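Local atomic coordinates of B-agarase (Agarivorans gilvus, PDB entry 5Z6P), a protein that hydrolyses agar polysaccharide as an agarase of glycoside hydrolase family 50, probably by cleaving beta-galactosidic linkages. Residues A[716-721]-A[735-740]; A[311-316]-A[396-401]; A[524-529]-A[585-590]; A[510-515]-A[593-598]; A[69-74]-A[190-195]. One frame throughout, in Å; residues are numbered along the deposited sequence.

How the contacts relate
The five contacts fall into two touching pairs and one separate site. Contacts 1 and 2 have centres about 10 Å apart. They join through a probable hydrogen bond, Ile739 O to Asn401 ND2 at 2.8 Å, and through Ile718 against Tyr398. Contacts 3 and 4 also have centres about 10 Å apart. Both use helix 581-609, and Ile524 packs on Phe594. This pair lies across the chain's centre from the first, with contacts 2 and 3 about 44 Å apart between centres. Contacts 3 and 4 lie within the beta-galactosidase-like range. Contact 5 belongs to the CBM-like domain. Its nearest atoms come about 9 Å from those of contact 4.

Contact 1 (A[716-721]-A[735-740]); sequences QYIDSP and GFVSIS
Val737 meets Tyr717 and Ile718 through its two methyls. Its CG1 lies 3.8 Å from Tyr717 CE1. Its CG2 lies 3.9 Å from Ile718 CG1. Both pairs meet at a slant. CG2 also stands above the rim of the Tyr717 ring. The Tyr717 CB points away from the other segment, but with CG anti to the backbone N (chi1 -174°) the ring comes back to Val737. Its OH then bonds to Arg424 and Thr421 of helix 413-428.

Beneath these side chains the backbones form a single beta bridge between Ile718 and Val737. Val737 N donates to Tyr717 O at 3.0 Å, and Asp719 N donates to Val737 O at 2.9 Å. Both segments belong to the long loop after strand 709-714. The cis peptide before Gln716 is consistent with the non-proline cis peptide after the last barrel strand in many clan GH-A glycosidases.

Asp719 bends toward segment 735-740. OD1 accepts from Gly735 N at 2.8 Å, on the anti side and 20° out of the carboxylate plane. OD2 accepts from a water that in turn accepts from Ile739 N. With Asn733 and Tyr744 also bonded to it, this buried carboxylate is well supplied with partners and probably stays ionised.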
# COMPACT_ATOMS: atom_id res chain seq x y z
N GLN A 716 2.51 -6.13 -6.26
CA GLN A 716 3.53 -7.13 -5.99
C GLN A 716 3.58 -8.12 -7.17
O GLN A 716 2.79 -8.03 -8.10
CB GLN A 716 3.21 -7.88 -4.68
CG GLN A 716 1.81 -8.50 -4.73
CD GLN A 716 1.41 -9.27 -3.48
OE1 GLN A 716 2.20 -9.45 -2.57
NE2 GLN A 716 0.15 -9.73 -3.44
N TYR A 717 4.52 -9.07 -7.12
CA TYR A 717 4.70 -10.09 -8.16
C TYR A 717 3.40 -10.86 -8.44
O TYR A 717 2.92 -10.90 -9.56
CB TYR A 717 5.80 -11.05 -7.73
CG TYR A 717 6.24 -12.10 -8.72
CD1 TYR A 717 6.04 -11.95 -10.09
CD2 TYR A 717 6.90 -13.25 -8.28
CE1 TYR A 717 6.47 -12.90 -10.99
CE2 TYR A 717 7.33 -14.21 -9.17
CZ TYR A 717 7.12 -14.03 -10.53
OH TYR A 717 7.54 -14.97 -11.44
N ILE A 718 2.84 -11.42 -7.37
CA ILE A 718 1.72 -12.37 -7.44
C ILE A 718 0.41 -11.74 -6.96
O ILE A 718 0.40 -11.04 -5.97
CB ILE A 718 2.04 -13.62 -6.57
CG1 ILE A 718 3.38 -14.24 -6.99
CG2 ILE A 718 0.91 -14.64 -6.60
CD1 ILE A 718 4.03 -15.06 -5.91
N ASP A 719 -0.68 -11.98 -7.69
CA ASP A 719 -2.02 -11.67 -7.18
C ASP A 719 -2.17 -12.05 -5.68
O ASP A 719 -1.65 -13.09 -5.27
CB ASP A 719 -3.09 -12.43 -7.99
CG ASP A 719 -3.73 -11.57 -9.09
OD1 ASP A 719 -3.47 -10.35 -9.13
OD2 ASP A 719 -4.52 -12.13 -9.89
N SER A 720 -2.87 -11.23 -4.90
CA SER A 720 -3.38 -11.68 -3.60
C SER A 720 -4.31 -12.87 -3.80
O SER A 720 -4.97 -12.95 -4.83
CB SER A 720 -4.17 -10.59 -2.87
OG SER A 720 -3.49 -9.37 -2.75
N PRO A 721 -4.42 -13.76 -2.80
CA PRO A 721 -5.50 -14.76 -2.87
C PRO A 721 -6.85 -14.06 -2.88
O PRO A 721 -6.99 -13.04 -2.22
CB PRO A 721 -5.33 -15.58 -1.58
CG PRO A 721 -3.95 -15.32 -1.13
CD PRO A 721 -3.60 -13.93 -1.60
N GLY A 735 -1.46 -8.42 -8.80
CA GLY A 735 -0.30 -9.13 -9.28
C GLY A 735 0.09 -8.86 -10.72
O GLY A 735 -0.72 -8.45 -11.55
N PHE A 736 1.36 -9.09 -11.00
CA PHE A 736 1.82 -9.27 -12.37
C PHE A 736 1.44 -10.65 -12.90
O PHE A 736 1.21 -10.81 -14.09
CB PHE A 736 3.33 -9.08 -12.47
CG PHE A 736 3.70 -7.75 -13.05
CD1 PHE A 736 3.43 -6.59 -12.35
CD2 PHE A 736 4.29 -7.66 -14.30
CE1 PHE A 736 3.75 -5.35 -12.89
CE2 PHE A 736 4.61 -6.44 -14.85
CZ PHE A 736 4.34 -5.28 -14.14
N VAL A 737 1.36 -11.62 -11.99
CA VAL A 737 0.91 -12.96 -12.36
C VAL A 737 -0.31 -13.39 -11.54
O VAL A 737 -0.48 -12.97 -10.41
CB VAL A 737 2.03 -14.00 -12.20
CG1 VAL A 737 3.27 -13.56 -12.94
CG2 VAL A 737 2.35 -14.29 -10.74
N SER A 738 -1.17 -14.21 -12.14
CA SER A 738 -2.33 -14.72 -11.42
C SER A 738 -1.93 -15.71 -10.35
O SER A 738 -0.77 -16.07 -10.21
CB SER A 738 -3.32 -15.39 -12.38
OG SER A 738 -2.75 -16.58 -12.88
N ILE A 739 -2.93 -16.20 -9.62
CA ILE A 739 -2.69 -17.22 -8.61
C ILE A 739 -2.34 -18.56 -9.28
O ILE A 739 -1.81 -19.47 -8.63
CB ILE A 739 -3.93 -17.37 -7.68
CG1 ILE A 739 -3.54 -18.05 -6.36
CG2 ILE A 739 -5.08 -18.08 -8.39
CD1 ILE A 739 -2.68 -17.22 -5.51
N SER A 740 -2.61 -18.68 -10.58
CA SER A 740 -2.14 -19.83 -11.33
C SER A 740 -0.84 -19.55 -12.06
O SER A 740 -0.51 -20.25 -13.00
CB SER A 740 -3.21 -20.32 -12.32
OG SER A 740 -3.85 -19.26 -12.98
O HOH W 1 -5.37 -14.71 -9.15

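Contact 2 (A[311-316]-A[396-401]); sequences ANTSTI and SFYAAN
Thr313 overlaps the start of the Tyr398 side chain, its CB 3.9 Å from Tyr398 CB. The contact is a helix N-cap docked against the loop before strand 315-325. Helix 397-406 starts here, right after strand 388-395. Thr313 lies just ahead of strand 315-325, which pairs with that strand in a three-stranded antiparallel sheet.

The polar link is a chain of hydroxyls. Ser396 is the N-cap, and its OG accepts from Ala399 N at 2.9 Å with an N-H...O angle of 162°. The same OG gives its proton to Thr313 OG1, also at 2.9 Å. Thr313 OG1 is bonded further to Leu310 O. The Ser396 hydroxyl is thus used both ways, which should fix its rotation.

Thr313 CG2 comes obliquely to the Tyr398 ring, 4.1 Å from CD2. Tyr398 CG is anti to its backbone N (chi1 -172°), and the ring leads away from segment 311-316. Its OH reaches Asp741 and Trp417, and Ile718 packs on the ring. Two residues on from Thr313, Thr315 CG2 meets the Phe397 ring at its edge, near the plane, 4.3 Å from CE2. Thr315 OG1 is held by Thr723 and Gly724.

A water links the two backbones: it donates to Thr313 O at 2.8 Å and takes a weak bond from Phe397 N at 2.8 Å.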
# COMPACT_ATOMS: atom_id res chain seq x y z
N ALA A 311 5.63 -16.80 0.80
CA ALA A 311 5.08 -16.64 2.14
C ALA A 311 3.80 -15.81 2.21
O ALA A 311 3.04 -15.93 3.17
CB ALA A 311 6.13 -16.03 3.05
N ASN A 312 3.56 -14.96 1.22
CA ASN A 312 2.37 -14.11 1.25
C ASN A 312 1.21 -14.67 0.42
O ASN A 312 0.17 -14.01 0.30
CB ASN A 312 2.71 -12.68 0.77
CG ASN A 312 3.57 -11.89 1.77
OD1 ASN A 312 4.58 -12.36 2.26
ND2 ASN A 312 3.16 -10.66 2.04
N THR A 313 1.36 -15.88 -0.14
CA THR A 313 0.34 -16.51 -0.99
C THR A 313 -0.68 -17.41 -0.24
O THR A 313 -1.67 -17.86 -0.81
CB THR A 313 1.03 -17.36 -2.10
OG1 THR A 313 1.76 -18.45 -1.53
CG2 THR A 313 2.00 -16.49 -2.90
N SER A 314 -0.47 -17.66 1.04
CA SER A 314 -1.38 -18.54 1.75
C SER A 314 -2.70 -17.85 2.11
O SER A 314 -2.75 -16.64 2.27
CB SER A 314 -0.71 -19.08 3.01
OG SER A 314 -0.81 -18.16 4.07
N THR A 315 -3.75 -18.64 2.18
CA THR A 315 -5.09 -18.17 2.49
C THR A 315 -5.76 -19.12 3.52
O THR A 315 -5.45 -20.31 3.58
CB THR A 315 -5.93 -18.07 1.19
OG1 THR A 315 -7.15 -17.37 1.44
CG2 THR A 315 -6.24 -19.46 0.61
N ILE A 316 -6.67 -18.59 4.32
CA ILE A 316 -7.33 -19.39 5.35
C ILE A 316 -8.34 -20.37 4.73
O ILE A 316 -9.19 -19.97 3.93
CB ILE A 316 -8.05 -18.48 6.37
CG1 ILE A 316 -7.01 -17.74 7.23
CG2 ILE A 316 -9.00 -19.27 7.25
CD1 ILE A 316 -6.26 -18.62 8.21
N SER A 396 -1.83 -22.60 0.14
CA SER A 396 -1.34 -21.78 -0.96
C SER A 396 -1.64 -22.47 -2.28
O SER A 396 -0.97 -23.41 -2.67
CB SER A 396 0.15 -21.53 -0.82
OG SER A 396 0.71 -21.08 -2.03
N PHE A 397 -2.68 -22.01 -2.96
CA PHE A 397 -2.96 -22.45 -4.32
C PHE A 397 -1.81 -22.08 -5.28
O PHE A 397 -1.54 -22.80 -6.22
CB PHE A 397 -4.29 -21.87 -4.82
CG PHE A 397 -5.50 -22.44 -4.15
CD1 PHE A 397 -6.08 -23.61 -4.63
CD2 PHE A 397 -6.05 -21.84 -3.03
CE1 PHE A 397 -7.20 -24.16 -4.00
CE2 PHE A 397 -7.17 -22.38 -2.42
CZ PHE A 397 -7.74 -23.54 -2.91
N TYR A 398 -1.12 -20.98 -5.01
CA TYR A 398 -0.01 -20.62 -5.88
C TYR A 398 1.09 -21.69 -5.85
O TYR A 398 1.59 -22.10 -6.90
CB TYR A 398 0.57 -19.26 -5.49
CG TYR A 398 1.61 -18.73 -6.46
CD1 TYR A 398 1.24 -18.15 -7.66
CD2 TYR A 398 2.96 -18.80 -6.17
CE1 TYR A 398 2.18 -17.67 -8.55
CE2 TYR A 398 3.91 -18.32 -7.03
CZ TYR A 398 3.52 -17.75 -8.22
OH TYR A 398 4.47 -17.26 -9.08
N ALA A 399 1.44 -22.15 -4.65
CA ALA A 399 2.43 -23.22 -4.49
C ALA A 399 1.96 -24.49 -5.19
O ALA A 399 2.74 -25.15 -5.86
CB ALA A 399 2.70 -23.49 -3.01
N ALA A 400 0.67 -24.79 -5.06
CA ALA A 400 0.07 -25.98 -5.68
C ALA A 400 0.19 -25.88 -7.18
O ALA A 400 0.53 -26.87 -7.82
CB ALA A 400 -1.40 -26.14 -5.28
N ASN A 401 -0.09 -24.70 -7.73
CA ASN A 401 0.02 -24.48 -9.17
C ASN A 401 1.47 -24.53 -9.66
O ASN A 401 1.73 -24.97 -10.77
CB ASN A 401 -0.65 -23.15 -9.56
CG ASN A 401 -2.16 -23.19 -9.37
OD1 ASN A 401 -2.79 -24.21 -9.59
ND2 ASN A 401 -2.73 -22.08 -8.95
O HOH W 2 -3.24 -19.32 -2.65

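Contact 3 (A[524-529]-A[585-590]); sequences IAIHTL and EDYALL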
# COMPACT_ATOMS: atom_id res chain seq x y z
N ILE A 524 3.94 11.69 18.30
CA ILE A 524 5.07 11.09 19.00
C ILE A 524 5.69 12.08 19.98
O ILE A 524 6.08 11.72 21.08
CB ILE A 524 6.15 10.58 18.00
CG1 ILE A 524 5.63 9.38 17.20
CG2 ILE A 524 7.41 10.18 18.73
CD1 ILE A 524 6.48 9.08 15.96
N ALA A 525 5.78 13.34 19.58
CA ALA A 525 6.29 14.37 20.46
C ALA A 525 5.36 14.57 21.66
O ALA A 525 5.79 14.55 22.80
CB ALA A 525 6.48 15.67 19.72
N ILE A 526 4.07 14.71 21.37
CA ILE A 526 3.07 15.01 22.38
C ILE A 526 2.92 13.89 23.42
O ILE A 526 2.94 14.15 24.61
CB ILE A 526 1.71 15.30 21.71
CG1 ILE A 526 1.86 16.53 20.81
CG2 ILE A 526 0.61 15.50 22.77
CD1 ILE A 526 0.66 16.85 19.95
N HIS A 527 2.78 12.65 22.96
CA HIS A 527 2.64 11.52 23.86
C HIS A 527 3.88 11.31 24.73
O HIS A 527 3.78 11.11 25.93
CB HIS A 527 2.35 10.22 23.09
CG HIS A 527 2.08 9.05 23.98
ND1 HIS A 527 3.06 8.15 24.33
CD2 HIS A 527 0.95 8.65 24.61
CE1 HIS A 527 2.53 7.23 25.13
NE2 HIS A 527 1.26 7.52 25.32
N THR A 528 5.05 11.35 24.10
CA THR A 528 6.30 11.15 24.81
C THR A 528 6.53 12.23 25.89
O THR A 528 6.96 11.89 26.99
CB THR A 528 7.48 11.11 23.83
OG1 THR A 528 7.32 9.99 22.95
CG2 THR A 528 8.78 10.97 24.55
N LEU A 529 6.21 13.48 25.60
CA LEU A 529 6.25 14.55 26.61
C LEU A 529 5.37 14.20 27.82
O LEU A 529 5.66 14.60 28.96
CB LEU A 529 5.81 15.88 26.01
CG LEU A 529 6.85 16.64 25.18
CD1 LEU A 529 6.25 17.84 24.47
CD2 LEU A 529 8.02 17.03 26.07
N GLU A 585 6.33 24.51 17.11
CA GLU A 585 7.74 24.64 16.73
C GLU A 585 8.61 23.67 17.54
O GLU A 585 9.47 22.99 16.99
CB GLU A 585 8.24 26.07 16.93
CG GLU A 585 7.83 27.05 15.83
CD GLU A 585 7.86 28.51 16.29
OE1 GLU A 585 7.29 29.37 15.60
OE2 GLU A 585 8.44 28.79 17.36
N ASP A 586 8.37 23.59 18.85
CA ASP A 586 9.10 22.67 19.72
C ASP A 586 8.79 21.20 19.39
O ASP A 586 9.68 20.38 19.37
CB ASP A 586 8.80 22.99 21.19
CG ASP A 586 9.46 24.29 21.65
OD1 ASP A 586 10.49 24.66 21.07
OD2 ASP A 586 8.95 24.96 22.58
N TYR A 587 7.52 20.86 19.14
CA TYR A 587 7.19 19.49 18.74
C TYR A 587 8.00 19.09 17.51
O TYR A 587 8.50 17.97 17.43
CB TYR A 587 5.68 19.32 18.44
CG TYR A 587 4.74 19.66 19.57
CD1 TYR A 587 5.17 19.64 20.90
CD2 TYR A 587 3.42 20.00 19.31
CE1 TYR A 587 4.29 19.97 21.94
CE2 TYR A 587 2.55 20.32 20.31
CZ TYR A 587 2.98 20.31 21.62
OH TYR A 587 2.10 20.64 22.60
N ALA A 588 8.13 20.01 16.56
CA ALA A 588 8.92 19.76 15.35
C ALA A 588 10.40 19.45 15.67
O ALA A 588 10.96 18.50 15.14
CB ALA A 588 8.83 20.95 14.42
N LEU A 589 11.01 20.27 16.52
CA LEU A 589 12.38 20.01 16.95
C LEU A 589 12.51 18.62 17.59
O LEU A 589 13.44 17.88 17.30
CB LEU A 589 12.84 21.07 17.96
CG LEU A 589 12.96 22.52 17.52
CD1 LEU A 589 13.30 23.40 18.72
CD2 LEU A 589 14.02 22.67 16.43
N LEU A 590 11.58 18.30 18.47
CA LEU A 590 11.59 17.03 19.20
C LEU A 590 11.43 15.85 18.24
O LEU A 590 12.20 14.91 18.32
CB LEU A 590 10.48 17.01 20.25
CG LEU A 590 10.58 18.09 21.35
CD1 LEU A 590 9.38 18.05 22.29
CD2 LEU A 590 11.87 17.96 22.14
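Tyr587 touches three residues of helix 523-530, and each part of its side chain meets a different one. At the base, its CB lies 3.9 Å from Ala525 CB. That methyl also rests on the backbone, 3.8 Å from Tyr587 O. CG is anti to the carbonyl carbon and beside the backbone N (chi1 -58°), which turns the ring toward Ile526 and Leu529. At one rim of the ring, CE1 meets Leu529 CD1 at 3.8 Å. The two side chains cross at about a right angle, and the methyl comes neither over the face nor at the edge. Toward the CE2 rim, on the same side of the ring plane, Ile526 CG1 stands over the face, 3.9 Å from CE2, making a CH-pi contact. It lies 4.0 Å from the ring centroid, 15° off the ring normal. Ile526 CD1 also comes close to CE2. At the tip, the Tyr587 OH bonds to His579 ND1.

The motif is a perpendicular helix pair. The axes of the two short segments stand at 90° and approach to 9.2 Å. Ala525 sits at the crossing, its CA nearest that of Tyr587. Both helices belong to the part of the chain related to family 42 beta-galactosidases.

One turn on from Tyr587, Leu590 faces the same helix. Its CB lies 4.3 Å from Ala525 CB. Its CD1 meets Leu529 CD1 at 3.8 Å, again nearly at right angles. Leu590 also packs on Phe542 and Leu545 of helix 537-550. Next to Tyr587 along its helix, Asp586 forms a salt bridge with Lys549 of that third helix.

Contact 4 (A[510-515]-A[593-598]); sequences KSWGRM and AFASEY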
# COMPACT_ATOMS: atom_id res chain seq x y z
N LYS A 510 6.64 2.93 9.26
CA LYS A 510 6.39 3.24 10.66
C LYS A 510 5.40 4.42 10.79
O LYS A 510 5.27 5.23 9.86
CB LYS A 510 7.71 3.55 11.40
CG LYS A 510 8.65 2.37 11.49
CD LYS A 510 9.85 2.67 12.40
CE LYS A 510 10.82 1.48 12.45
NZ LYS A 510 10.17 0.22 12.94
N SER A 511 4.72 4.52 11.92
CA SER A 511 3.78 5.61 12.17
C SER A 511 4.48 6.89 12.66
O SER A 511 4.35 7.27 13.82
CB SER A 511 2.72 5.18 13.18
OG SER A 511 1.90 4.15 12.65
N TRP A 512 5.21 7.57 11.77
CA TRP A 512 6.07 8.70 12.19
C TRP A 512 5.27 9.94 12.54
O TRP A 512 5.80 10.89 13.13
CB TRP A 512 7.07 9.07 11.09
CG TRP A 512 8.12 8.06 10.79
CD1 TRP A 512 8.17 7.21 9.71
CD2 TRP A 512 9.29 7.79 11.57
NE1 TRP A 512 9.32 6.45 9.76
CE2 TRP A 512 10.01 6.77 10.89
CE3 TRP A 512 9.79 8.29 12.78
CZ2 TRP A 512 11.21 6.27 11.39
CZ3 TRP A 512 10.98 7.80 13.26
CH2 TRP A 512 11.68 6.80 12.57
N GLY A 513 4.00 9.95 12.14
CA GLY A 513 3.15 11.10 12.31
C GLY A 513 2.42 11.44 11.01
O GLY A 513 3.03 11.60 9.96
N ARG A 514 1.10 11.53 11.09
CA ARG A 514 0.29 11.80 9.91
C ARG A 514 -0.02 13.29 9.78
O ARG A 514 -0.64 13.89 10.67
CB ARG A 514 -1.02 11.00 9.97
CG ARG A 514 -1.94 11.21 8.78
CD ARG A 514 -3.25 10.48 9.00
NE ARG A 514 -4.09 10.53 7.80
CZ ARG A 514 -4.57 9.45 7.20
NH1 ARG A 514 -4.31 8.24 7.69
NH2 ARG A 514 -5.32 9.57 6.11
N MET A 515 0.42 13.88 8.68
CA MET A 515 0.19 15.31 8.46
C MET A 515 -1.30 15.61 8.35
O MET A 515 -2.08 14.72 7.97
CB MET A 515 0.90 15.77 7.20
CG MET A 515 2.41 15.68 7.27
SD MET A 515 3.18 16.50 5.89
CE MET A 515 2.88 15.32 4.59
N ALA A 593 14.59 15.42 16.14
CA ALA A 593 15.71 14.87 16.94
C ALA A 593 15.51 13.37 17.19
O ALA A 593 16.44 12.59 17.10
CB ALA A 593 15.86 15.62 18.28
N PHE A 594 14.30 12.98 17.54
CA PHE A 594 13.97 11.57 17.73
C PHE A 594 14.29 10.74 16.49
O PHE A 594 15.06 9.79 16.56
CB PHE A 594 12.49 11.42 18.12
CG PHE A 594 11.96 10.01 17.95
CD1 PHE A 594 12.38 8.99 18.78
CD2 PHE A 594 11.02 9.72 16.97
CE1 PHE A 594 11.87 7.70 18.64
CE2 PHE A 594 10.53 8.45 16.81
CZ PHE A 594 10.96 7.43 17.64
N ALA A 595 13.70 11.11 15.35
CA ALA A 595 13.90 10.38 14.12
C ALA A 595 15.37 10.39 13.70
O ALA A 595 15.86 9.37 13.23
CB ALA A 595 13.03 10.95 13.01
N SER A 596 16.06 11.50 13.87
CA SER A 596 17.47 11.57 13.44
C SER A 596 18.32 10.49 14.11
O SER A 596 19.20 9.90 13.47
CB SER A 596 18.07 12.95 13.71
OG SER A 596 17.43 13.95 12.94
N GLU A 597 18.06 10.23 15.39
CA GLU A 597 18.80 9.19 16.09
C GLU A 597 18.42 7.79 15.62
O GLU A 597 19.28 6.93 15.58
CB GLU A 597 18.57 9.29 17.61
CG GLU A 597 19.46 8.36 18.43
CD GLU A 597 20.95 8.77 18.46
OE1 GLU A 597 21.33 9.78 17.84
OE2 GLU A 597 21.74 8.08 19.12
N TYR A 598 17.16 7.54 15.29
CA TYR A 598 16.82 6.25 14.69
C TYR A 598 17.68 6.04 13.42
O TYR A 598 18.33 5.02 13.26
CB TYR A 598 15.32 6.15 14.34
CG TYR A 598 14.97 4.99 13.41
CD1 TYR A 598 14.69 3.72 13.91
CD2 TYR A 598 14.92 5.17 12.03
CE1 TYR A 598 14.37 2.65 13.04
CE2 TYR A 598 14.61 4.14 11.17
CZ TYR A 598 14.34 2.87 11.66
OH TYR A 598 14.04 1.87 10.77
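Trp512 pushes the six-membered end of its indole against helix 581-609 and meets three side chains there. CZ3 lies 3.6 Å from Phe594 CE2 and 3.8 Å from Ala595 CB. CH2 lies 3.7 Å from Tyr598 CD2. The Tyr598 pair is edge-to-face: the edge of Trp512 points at the face of Tyr598, with centroids 5.4 Å apart and planes at 70°. The Phe594 pair is oblique, with planes at 57°. Trp512, Phe594 and Tyr598 together form an aromatic cluster. The small Ala595 lets the indole edge approach the helix between the two rings.

Lys510 adds an aliphatic cover. Its CB sits 3.7 Å above the plane of the Trp512 ring, toward the rim. Its chain runs extended until the last torsion, where it bends (chi4 -58°), and CE reaches 3.7 Å from Tyr598 OH. That hydroxyl bonds to Asp507 OD2, a residue outside both segments. Lys510 NZ is also near that oxygen, but only as a long, weak ion pair.

The loop backbone probably helps to place the indole. Ser511 is the centre of an inverse gamma turn, marked by a weak bond from Trp512 N to Lys510 O at 3.0 Å. Beyond it, Asn626 ND2 bonds to Gly513 O.

A second layer of rings, Phe599 and Phe620, meets the indole. The loop follows strand 501-506 and leads to helix 518-521. Strand 472-473 packs on Lys510, Trp512 and Tyr598. Helix 627-634 touches Trp512 and Ala595, and helix 537-550 packs on Phe594.

Contact 5 (A[69-74]-A[190-195]); sequences ALSKKH and LSIHGS
Ser71 and Ser195 bring the two backbones together, their CA atoms 5.8 Å apart. Segment 69-74 leaves strand 64-69 through an inverse gamma turn centred on Leu70. Residues 71-73 then take helical backbone angles before the chain enters strand 76-81. Segment 190-195 ends strand 185-193 and turns at Gly194, where phi is positive (63°).

No direct hydrogen bond joins them. Two waters do so instead. One accepts from Ser195 N at 2.8 Å and probably donates to Ser71 O at 2.7 Å. The other donates to both Lys72 O, at 2.8 Å, and Ser195 O, at 3.0 Å.

The side chains add van der Waals contact. Ile192 points toward the turn and splits its branches. CD1 makes an apolar contact with Ala69 CB at 3.9 Å, and CG2 lies 4.0 Å from Ser71 OG. Ser71 OG also sits alongside Ser195 CB at 3.8 Å. With a chi1 of 43°, this OG lies between its own backbone N and carbonyl carbon, and it bonds to Leu197 O. Ser195 OG has His199 NE2 as its strongest polar partner, with Leu197 O and Glu647 OE1 also within bonding reach.

Ile192 also packs on His199 and Leu201 of strand 199-210. The contact thus joins a connecting turn to a strand end in the beta-rich CBM-like domain, where Lys646, Glu647 and His650 of the beta-galactosidase-like part come up to it.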
# COMPACT_ATOMS: atom_id res chain seq x y z
N ALA A 69 -13.53 17.31 -12.95
CA ALA A 69 -12.59 17.38 -11.85
C ALA A 69 -11.23 17.80 -12.38
O ALA A 69 -10.71 17.18 -13.31
CB ALA A 69 -12.50 16.03 -11.12
N LEU A 70 -10.67 18.86 -11.81
CA LEU A 70 -9.40 19.39 -12.26
C LEU A 70 -8.26 18.73 -11.49
O LEU A 70 -7.47 19.39 -10.83
CB LEU A 70 -9.35 20.90 -12.06
CG LEU A 70 -10.57 21.73 -12.47
CD1 LEU A 70 -10.25 23.22 -12.35
CD2 LEU A 70 -11.05 21.38 -13.88
N SER A 71 -8.18 17.41 -11.61
CA SER A 71 -7.29 16.62 -10.76
C SER A 71 -5.89 16.52 -11.34
O SER A 71 -4.96 16.20 -10.63
CB SER A 71 -7.89 15.23 -10.53
OG SER A 71 -8.42 14.70 -11.74
N LYS A 72 -5.72 16.77 -12.64
CA LYS A 72 -4.36 16.79 -13.15
C LYS A 72 -3.57 17.91 -12.47
O LYS A 72 -2.44 17.70 -12.03
CB LYS A 72 -4.33 16.98 -14.66
CG LYS A 72 -2.91 17.00 -15.20
CD LYS A 72 -2.85 17.01 -16.71
CE LYS A 72 -1.41 17.15 -17.19
NZ LYS A 72 -1.28 16.84 -18.63
N LYS A 73 -4.16 19.09 -12.37
CA LYS A 73 -3.48 20.21 -11.71
C LYS A 73 -3.52 20.06 -10.19
O LYS A 73 -2.49 20.17 -9.53
CB LYS A 73 -4.11 21.54 -12.10
CG LYS A 73 -3.42 22.73 -11.47
CD LYS A 73 -4.11 24.03 -11.86
CE LYS A 73 -3.51 25.22 -11.09
NZ LYS A 73 -4.35 26.44 -11.20
N HIS A 74 -4.71 19.79 -9.67
CA HIS A 74 -4.97 19.80 -8.24
C HIS A 74 -4.99 18.40 -7.64
O HIS A 74 -5.65 17.52 -8.16
CB HIS A 74 -6.31 20.48 -7.95
CG HIS A 74 -6.36 21.91 -8.38
ND1 HIS A 74 -5.79 22.93 -7.64
CD2 HIS A 74 -6.90 22.49 -9.48
CE1 HIS A 74 -5.99 24.07 -8.27
NE2 HIS A 74 -6.65 23.83 -9.38
N LEU A 190 -17.67 13.36 -2.41
CA LEU A 190 -17.24 12.64 -3.61
C LEU A 190 -15.85 13.15 -4.02
O LEU A 190 -15.72 14.26 -4.51
CB LEU A 190 -18.24 12.83 -4.75
CG LEU A 190 -19.74 12.81 -4.46
CD1 LEU A 190 -20.56 12.91 -5.73
CD2 LEU A 190 -20.19 11.61 -3.65
N SER A 191 -14.83 12.34 -3.81
CA SER A 191 -13.44 12.76 -3.93
C SER A 191 -12.75 12.07 -5.09
O SER A 191 -12.86 10.85 -5.27
CB SER A 191 -12.68 12.49 -2.61
OG SER A 191 -11.28 12.48 -2.80
N ILE A 192 -12.07 12.87 -5.89
CA ILE A 192 -11.21 12.37 -6.94
C ILE A 192 -9.85 12.97 -6.67
O ILE A 192 -9.69 14.20 -6.71
CB ILE A 192 -11.75 12.74 -8.34
CG1 ILE A 192 -13.06 12.02 -8.61
CG2 ILE A 192 -10.74 12.40 -9.42
CD1 ILE A 192 -13.82 12.58 -9.80
N HIS A 193 -8.88 12.13 -6.33
CA HIS A 193 -7.59 12.66 -5.93
C HIS A 193 -6.44 11.76 -6.35
O HIS A 193 -6.63 10.61 -6.72
CB HIS A 193 -7.55 12.88 -4.41
CG HIS A 193 -7.35 11.64 -3.61
ND1 HIS A 193 -8.39 10.81 -3.24
CD2 HIS A 193 -6.23 11.08 -3.11
CE1 HIS A 193 -7.92 9.80 -2.55
NE2 HIS A 193 -6.61 9.93 -2.44
N GLY A 194 -5.24 12.33 -6.32
CA GLY A 194 -4.03 11.61 -6.67
C GLY A 194 -4.00 11.15 -8.12
O GLY A 194 -3.37 10.15 -8.45
N SER A 195 -4.69 11.87 -8.98
CA SER A 195 -4.82 11.43 -10.36
C SER A 195 -3.82 12.14 -11.28
O SER A 195 -3.38 13.24 -10.98
CB SER A 195 -6.24 11.67 -10.85
OG SER A 195 -6.43 11.03 -12.09
O HOH W 3 -5.41 14.51 -8.52
O HOH W 4 -1.33 15.14 -12.03